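GH62 arabinofuranosidase (Podospora anserina, PDB 4N4B) probably releases terminal alpha-L-arabinofuranose residues from xylan by hydrolysis, working as a secreted, calcium-containing beta-propeller glycosidase of family GH62. Local coordinates at residues A[42-47]-A[89-94]; A[58-63]-A[73-78]. One frame throughout, in Å; residues are numbered along the deposited sequence.

Both contacts belong to one four-stranded antiparallel sheet, a blade of the GH62 beta-propeller, whose strands 46-55, 58-67, 70-78 and 90-91 lie side by side in chain order. Contact 2 joins the two inner strands of this up-and-down meander, and along the chain it is nested inside the loop closed by contact 1, which ties the approach to strand 46-55 to strand 90-91 and the 3-10 turn after it. The centres are about 12 Å apart, and the segments meet directly: Tyr90 N lies 2.8 Å from Tyr75 O, probably hydrogen-bonded. Backbone pairing thus builds the blade from within, while side chains reaching over one face connect its margins.

Contact 1: A[42-47]-A[89-94]; sequences RGIAGI and FYYLDQ
Arg42 lays its guanidinium flat on the ring of Tyr91, and this stack joins two segments whose backbones keep their distance, the CA atoms of Arg42 and Tyr91 being 10.4 Å apart. The planes are only 15° from parallel and the centres 3.8 Å apart, which suits a cation-pi interaction: CZ of Arg42 sits 3.9 Å from the centroid of the Tyr91 ring. The arginine chain is extended from CG to NE, and it runs along the ring in the direction opposite to the tyrosine side chain. CD therefore also rests over that face, in a CH-pi contact, before the charged end passes CG and CB of Tyr91.

Beyond the ring, the same guanidinium forms a salt bridge with Asp93. The grip is end-on and two-pronged: NH1 of Arg42 donates to OD2 of Asp93 at 2.9 Å, and NH2 of Arg42 to OD1 of Asp93 at 3.0 Å. The first bond is the straighter, at 166°. NH2 meets the syn lone pair of OD1, whereas NH1 comes to the syn side of OD2 but tilted out of the carboxylate plane. Two bonds at the edge and a ring over one face should together limit rotation of the guanidinium.

Apolar contacts continue the join. CD1 of Ile44 packs 3.6 Å from CE1 of Tyr91, and CD1 of Ile47 approaches CE2 of Phe89 to 3.7 Å. Tyr91 is tethered at its other end, where OH hydrogen-bonds to Asp40, a residue that also accepts a bond from Arg42 N.

Between these outer strands of the blade run strands 58-67 and 70-78. Ala45 and Gly46 both pair with Ala66 in a classic beta bulge at the start of strand 46-55, while Leu92 bonds to Leu73 of strand 70-78; Ile47 rests on Ala63 and Phe89 on Val74, placing the inner strands beneath the bridge.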
loop_
_atom_site.group_PDB
_atom_site.type_symbol
_atom_site.label_atom_id
_atom_site.label_comp_id
_atom_site.label_asym_id
_atom_site.label_seq_id
_atom_site.Cartn_x
_atom_site.Cartn_y
_atom_site.Cartn_z
ATOM N N ARG A 42 14.891 -16.911 9.573
ATOM C CA ARG A 42 13.469 -16.888 9.631
ATOM C C ARG A 42 12.725 -17.539 8.467
ATOM O O ARG A 42 11.527 -17.784 8.526
ATOM C CB ARG A 42 12.926 -15.402 9.705
ATOM C CG ARG A 42 13.049 -14.877 11.170
ATOM C CD ARG A 42 12.564 -13.440 11.220
ATOM N NE ARG A 42 12.570 -12.877 12.616
ATOM C CZ ARG A 42 11.486 -12.681 13.320
ATOM N NH1 ARG A 42 10.327 -12.904 12.737
ATOM N NH2 ARG A 42 11.507 -12.112 14.499
ATOM N N GLY A 43 13.491 -17.724 7.400
ATOM C CA GLY A 43 12.913 -18.429 6.234
ATOM C C GLY A 43 11.993 -17.597 5.346
ATOM O O GLY A 43 11.149 -18.138 4.591
ATOM N N ILE A 44 12.086 -16.256 5.446
ATOM C CA ILE A 44 11.172 -15.400 4.681
ATOM C C ILE A 44 11.542 -15.539 3.198
ATOM O O ILE A 44 12.682 -15.494 2.814
ATOM C CB ILE A 44 11.282 -13.969 5.227
ATOM C CG1 ILE A 44 10.685 -13.893 6.649
ATOM C CG2 ILE A 44 10.608 -13.009 4.289
ATOM C CD1 ILE A 44 11.127 -12.755 7.489
ATOM N N ALA A 45 10.506 -15.622 2.365
ATOM C CA ALA A 45 10.648 -15.749 0.893
ATOM C C ALA A 45 10.603 -14.402 0.198
ATOM O O ALA A 45 11.262 -14.175 -0.809
ATOM C CB ALA A 45 9.605 -16.683 0.367
ATOM N N GLY A 46 9.662 -13.541 0.663
ATOM C CA GLY A 46 9.408 -12.279 0.030
ATOM C C GLY A 46 9.300 -11.127 1.036
ATOM O O GLY A 46 8.800 -11.305 2.116
ATOM N N ILE A 47 9.747 -9.956 0.578
ATOM C CA ILE A 47 9.463 -8.681 1.297
ATOM C C ILE A 47 8.581 -7.912 0.401
ATOM O O ILE A 47 8.797 -7.768 -0.808
ATOM C CB ILE A 47 10.752 -7.931 1.634
ATOM C CG1 ILE A 47 11.731 -8.835 2.463
ATOM C CG2 ILE A 47 10.479 -6.651 2.390
ATOM C CD1 ILE A 47 11.256 -9.215 3.798
ATOM N N PHE A 89 16.642 -5.087 9.573
ATOM C CA PHE A 89 15.224 -5.409 9.694
ATOM C C PHE A 89 14.831 -5.497 11.181
ATOM O O PHE A 89 15.470 -6.171 11.937
ATOM C CB PHE A 89 14.944 -6.768 9.048
ATOM C CG PHE A 89 14.716 -6.721 7.564
ATOM C CD1 PHE A 89 14.845 -5.583 6.846
ATOM C CD2 PHE A 89 14.389 -7.856 6.922
ATOM C CE1 PHE A 89 14.643 -5.591 5.501
ATOM C CE2 PHE A 89 14.184 -7.886 5.578
ATOM C CZ PHE A 89 14.314 -6.747 4.864
ATOM N N TYR A 90 13.789 -4.781 11.550
ATOM C CA TYR A 90 13.214 -4.856 12.876
ATOM C C TYR A 90 11.843 -5.488 12.765
ATOM O O TYR A 90 10.973 -4.928 12.298
ATOM C CB TYR A 90 13.137 -3.485 13.567
ATOM C CG TYR A 90 14.493 -2.812 13.697
ATOM C CD1 TYR A 90 15.296 -3.110 14.729
ATOM C CD2 TYR A 90 14.948 -1.949 12.770
ATOM C CE1 TYR A 90 16.546 -2.533 14.860
ATOM C CE2 TYR A 90 16.200 -1.357 12.891
ATOM C CZ TYR A 90 16.973 -1.665 13.958
ATOM O OH TYR A 90 18.227 -1.064 14.000
ATOM N N TYR A 91 11.763 -6.719 13.198
ATOM C CA TYR A 91 10.558 -7.497 13.058
ATOM C C TYR A 91 9.522 -7.106 14.122
ATOM O O TYR A 91 9.792 -7.079 15.277
ATOM C CB TYR A 91 10.925 -8.987 13.160
ATOM C CG TYR A 91 11.791 -9.465 11.979
ATOM C CD1 TYR A 91 11.244 -9.678 10.755
ATOM C CD2 TYR A 91 13.142 -9.682 12.132
ATOM C CE1 TYR A 91 12.004 -10.065 9.697
ATOM C CE2 TYR A 91 13.905 -10.096 11.053
ATOM C CZ TYR A 91 13.326 -10.305 9.847
ATOM O OH TYR A 91 14.087 -10.739 8.797
ATOM N N LEU A 92 8.335 -6.794 13.668
ATOM C CA LEU A 92 7.320 -6.271 14.566
ATOM C C LEU A 92 6.678 -7.324 15.451
ATOM O O LEU A 92 6.003 -7.002 16.370
ATOM C CB LEU A 92 6.256 -5.469 13.813
ATOM C CG LEU A 92 6.736 -4.280 12.989
ATOM C CD1 LEU A 92 5.531 -3.393 12.682
ATOM C CD2 LEU A 92 7.805 -3.437 13.735
ATOM N N ASP A 93 6.988 -8.585 15.180
ATOM C CA ASP A 93 6.548 -9.625 16.122
ATOM C C ASP A 93 7.247 -9.533 17.473
ATOM O O ASP A 93 6.809 -10.193 18.408
ATOM C CB ASP A 93 6.605 -11.032 15.539
ATOM C CG ASP A 93 7.981 -11.539 15.238
ATOM O OD1 ASP A 93 8.973 -10.906 15.599
ATOM O OD2 ASP A 93 8.089 -12.628 14.604
ATOM N N GLN A 94 8.277 -8.668 17.590
ATOM C CA GLN A 94 8.942 -8.388 18.859
ATOM C C GLN A 94 8.236 -7.296 19.633
ATOM O O GLN A 94 8.541 -7.138 20.833
ATOM C CB GLN A 94 10.407 -7.994 18.592
ATOM C CG GLN A 94 11.173 -9.058 17.808
ATOM C CD GLN A 94 11.158 -10.411 18.468
ATOM O OE1 GLN A 94 10.488 -11.428 18.056
ATOM N NE2 GLN A 94 11.860 -10.449 19.522
#

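Contact 2: A[58-63]-A[73-78]; sequences THHVFA and LVYFTF
Val61 and Phe76 face each other as a hydrogen-bonded antiparallel pair, with Val61 N 2.9 Å from Phe76 O; paired backbone bonds recur at Ala63-Val74 and His59-Phe78. CB of Val61 lies over the Phe76 ring in a CH-pi contact. Because its CG1 is anti to the backbone N (chi1 -176°), that methyl reaches CZ of Phe76 at 3.5 Å, while CG2 turns to the Phe78 ring. CB of His59 makes a CH-pi contact over the Phe78 face, offset toward the rim.

At the His59-Phe78 end two carbonyls are each gripped twice, from opposite faces of their planes. Phe78 O accepts from His59 N and, at 3.2 Å, from His59 ND1, in whose ring plane it lies; ND1 also bonds weakly to Ala79 O. His59 O receives Phe78 N and OG1 of Thr77 at 2.7 Å.

The other face carries the aromatic cluster of His60, Phe62 and Tyr75. CD1 of Tyr75 sits 3.4 Å from CZ of Phe62, over the latter's face, the rings oblique at 41°. Trp139 meets Phe62 with the ring planes nearly perpendicular.

The hairpin is flanked by strands 46-55 and 90-91, with Phe62 and Leu73 packing on strands 103-110 and 115-121 of the next sheet.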
loop_
_atom_site.group_PDB
_atom_site.type_symbol
_atom_site.label_atom_id
_atom_site.label_comp_id
_atom_site.label_asym_id
_atom_site.label_seq_id
_atom_site.Cartn_x
_atom_site.Cartn_y
_atom_site.Cartn_z
ATOM N N THR A 58 15.233 10.994 6.131
ATOM C CA THR A 58 15.209 9.647 6.631
ATOM C C THR A 58 13.832 8.991 6.113
ATOM O O THR A 58 12.767 9.387 6.435
ATOM C CB THR A 58 15.250 9.502 8.137
ATOM O OG1 THR A 58 16.548 10.028 8.551
ATOM C CG2 THR A 58 15.177 8.099 8.600
ATOM N N HIS A 59 14.040 7.852 5.401
ATOM C CA HIS A 59 12.884 7.017 5.005
ATOM C C HIS A 59 12.589 6.010 6.081
ATOM O O HIS A 59 13.449 5.416 6.685
ATOM C CB HIS A 59 13.245 6.189 3.748
ATOM C CG HIS A 59 13.504 7.009 2.529
ATOM N ND1 HIS A 59 14.785 7.463 2.230
ATOM C CD2 HIS A 59 12.710 7.492 1.487
ATOM C CE1 HIS A 59 14.760 8.142 1.088
ATOM N NE2 HIS A 59 13.534 8.179 0.617
ATOM N N HIS A 60 11.303 5.822 6.331
ATOM C CA HIS A 60 10.768 4.833 7.229
ATOM C C HIS A 60 9.845 3.919 6.419
ATOM O O HIS A 60 8.902 4.417 5.788
ATOM C CB HIS A 60 9.900 5.554 8.343
ATOM C CG HIS A 60 10.752 6.406 9.246
ATOM N ND1 HIS A 60 11.022 7.742 9.060
ATOM C CD2 HIS A 60 11.355 5.992 10.335
ATOM C CE1 HIS A 60 11.791 8.130 10.094
ATOM N NE2 HIS A 60 12.028 7.076 10.855
ATOM N N VAL A 61 10.139 2.615 6.482
ATOM C CA VAL A 61 9.364 1.606 5.721
ATOM C C VAL A 61 8.873 0.609 6.607
ATOM O O VAL A 61 9.539 0.015 7.462
ATOM C CB VAL A 61 10.238 1.006 4.604
ATOM C CG1 VAL A 61 9.411 0.040 3.743
ATOM C CG2 VAL A 61 10.817 2.074 3.710
ATOM N N PHE A 62 7.581 0.184 6.345
ATOM C CA PHE A 62 7.038 -1.047 6.905
ATOM C C PHE A 62 6.606 -1.927 5.734
ATOM O O PHE A 62 6.118 -1.442 4.748
ATOM C CB PHE A 62 5.840 -0.827 7.877
ATOM C CG PHE A 62 6.186 0.100 9.005
ATOM C CD1 PHE A 62 6.257 1.496 8.846
ATOM C CD2 PHE A 62 6.393 -0.423 10.229
ATOM C CE1 PHE A 62 6.624 2.280 9.965
ATOM C CE2 PHE A 62 6.699 0.386 11.346
ATOM C CZ PHE A 62 6.764 1.736 11.174
ATOM N N ALA A 63 6.815 -3.248 5.931
ATOM C CA ALA A 63 6.525 -4.163 4.831
ATOM C C ALA A 63 6.035 -5.470 5.422
ATOM O O ALA A 63 6.223 -5.803 6.584
ATOM C CB ALA A 63 7.765 -4.354 3.961
ATOM N N LEU A 73 5.072 -8.628 9.864
ATOM C CA LEU A 73 5.496 -7.284 9.511
ATOM C C LEU A 73 6.932 -6.936 9.886
ATOM O O LEU A 73 7.409 -7.380 10.869
ATOM C CB LEU A 73 4.551 -6.237 10.119
ATOM C CG LEU A 73 3.091 -6.335 9.687
ATOM C CD1 LEU A 73 2.297 -5.271 10.391
ATOM C CD2 LEU A 73 2.917 -6.092 8.201
ATOM N N VAL A 74 7.562 -6.111 9.066
ATOM C CA VAL A 74 8.927 -5.674 9.355
ATOM C C VAL A 74 9.040 -4.166 9.155
ATOM O O VAL A 74 8.387 -3.631 8.316
ATOM C CB VAL A 74 9.957 -6.466 8.494
ATOM C CG1 VAL A 74 9.820 -6.141 6.977
ATOM C CG2 VAL A 74 11.400 -6.217 8.942
ATOM N N TYR A 75 9.908 -3.544 9.964
ATOM C CA TYR A 75 10.279 -2.097 9.854
ATOM C C TYR A 75 11.742 -1.978 9.486
ATOM O O TYR A 75 12.607 -2.729 9.988
ATOM C CB TYR A 75 10.086 -1.440 11.220
ATOM C CG TYR A 75 10.597 -0.015 11.315
ATOM C CD1 TYR A 75 10.025 1.030 10.637
ATOM C CD2 TYR A 75 11.738 0.249 12.078
ATOM C CE1 TYR A 75 10.542 2.279 10.691
ATOM C CE2 TYR A 75 12.267 1.531 12.215
ATOM C CZ TYR A 75 11.694 2.509 11.524
ATOM O OH TYR A 75 12.192 3.836 11.619
ATOM N N PHE A 76 12.041 -1.068 8.625
ATOM C CA PHE A 76 13.428 -0.692 8.338
ATOM C C PHE A 76 13.490 0.732 7.903
ATOM O O PHE A 76 12.507 1.367 7.493
ATOM C CB PHE A 76 14.090 -1.686 7.379
ATOM C CG PHE A 76 13.399 -1.855 6.052
ATOM C CD1 PHE A 76 12.314 -2.729 5.957
ATOM C CD2 PHE A 76 13.806 -1.153 4.927
ATOM C CE1 PHE A 76 11.662 -2.876 4.705
ATOM C CE2 PHE A 76 13.127 -1.350 3.722
ATOM C CZ PHE A 76 12.073 -2.183 3.632
ATOM N N THR A 77 14.724 1.313 7.875
ATOM C CA THR A 77 14.941 2.729 7.677
ATOM C C THR A 77 16.260 3.026 7.024
ATOM O O THR A 77 17.186 2.228 7.216
ATOM C CB THR A 77 14.792 3.452 9.032
ATOM O OG1 THR A 77 14.977 4.881 8.874
ATOM C CG2 THR A 77 15.699 2.932 10.076
ATOM N N PHE A 78 16.346 4.067 6.250
ATOM C CA PHE A 78 17.565 4.380 5.535
ATOM C C PHE A 78 17.415 5.786 5.030
ATOM O O PHE A 78 16.374 6.229 4.768
ATOM C CB PHE A 78 17.774 3.409 4.315
ATOM C CG PHE A 78 16.555 3.254 3.455
ATOM C CD1 PHE A 78 15.619 2.312 3.778
ATOM C CD2 PHE A 78 16.333 4.057 2.390
ATOM C CE1 PHE A 78 14.479 2.166 3.039
ATOM C CE2 PHE A 78 15.185 3.929 1.653
ATOM C CZ PHE A 78 14.230 2.983 2.000
#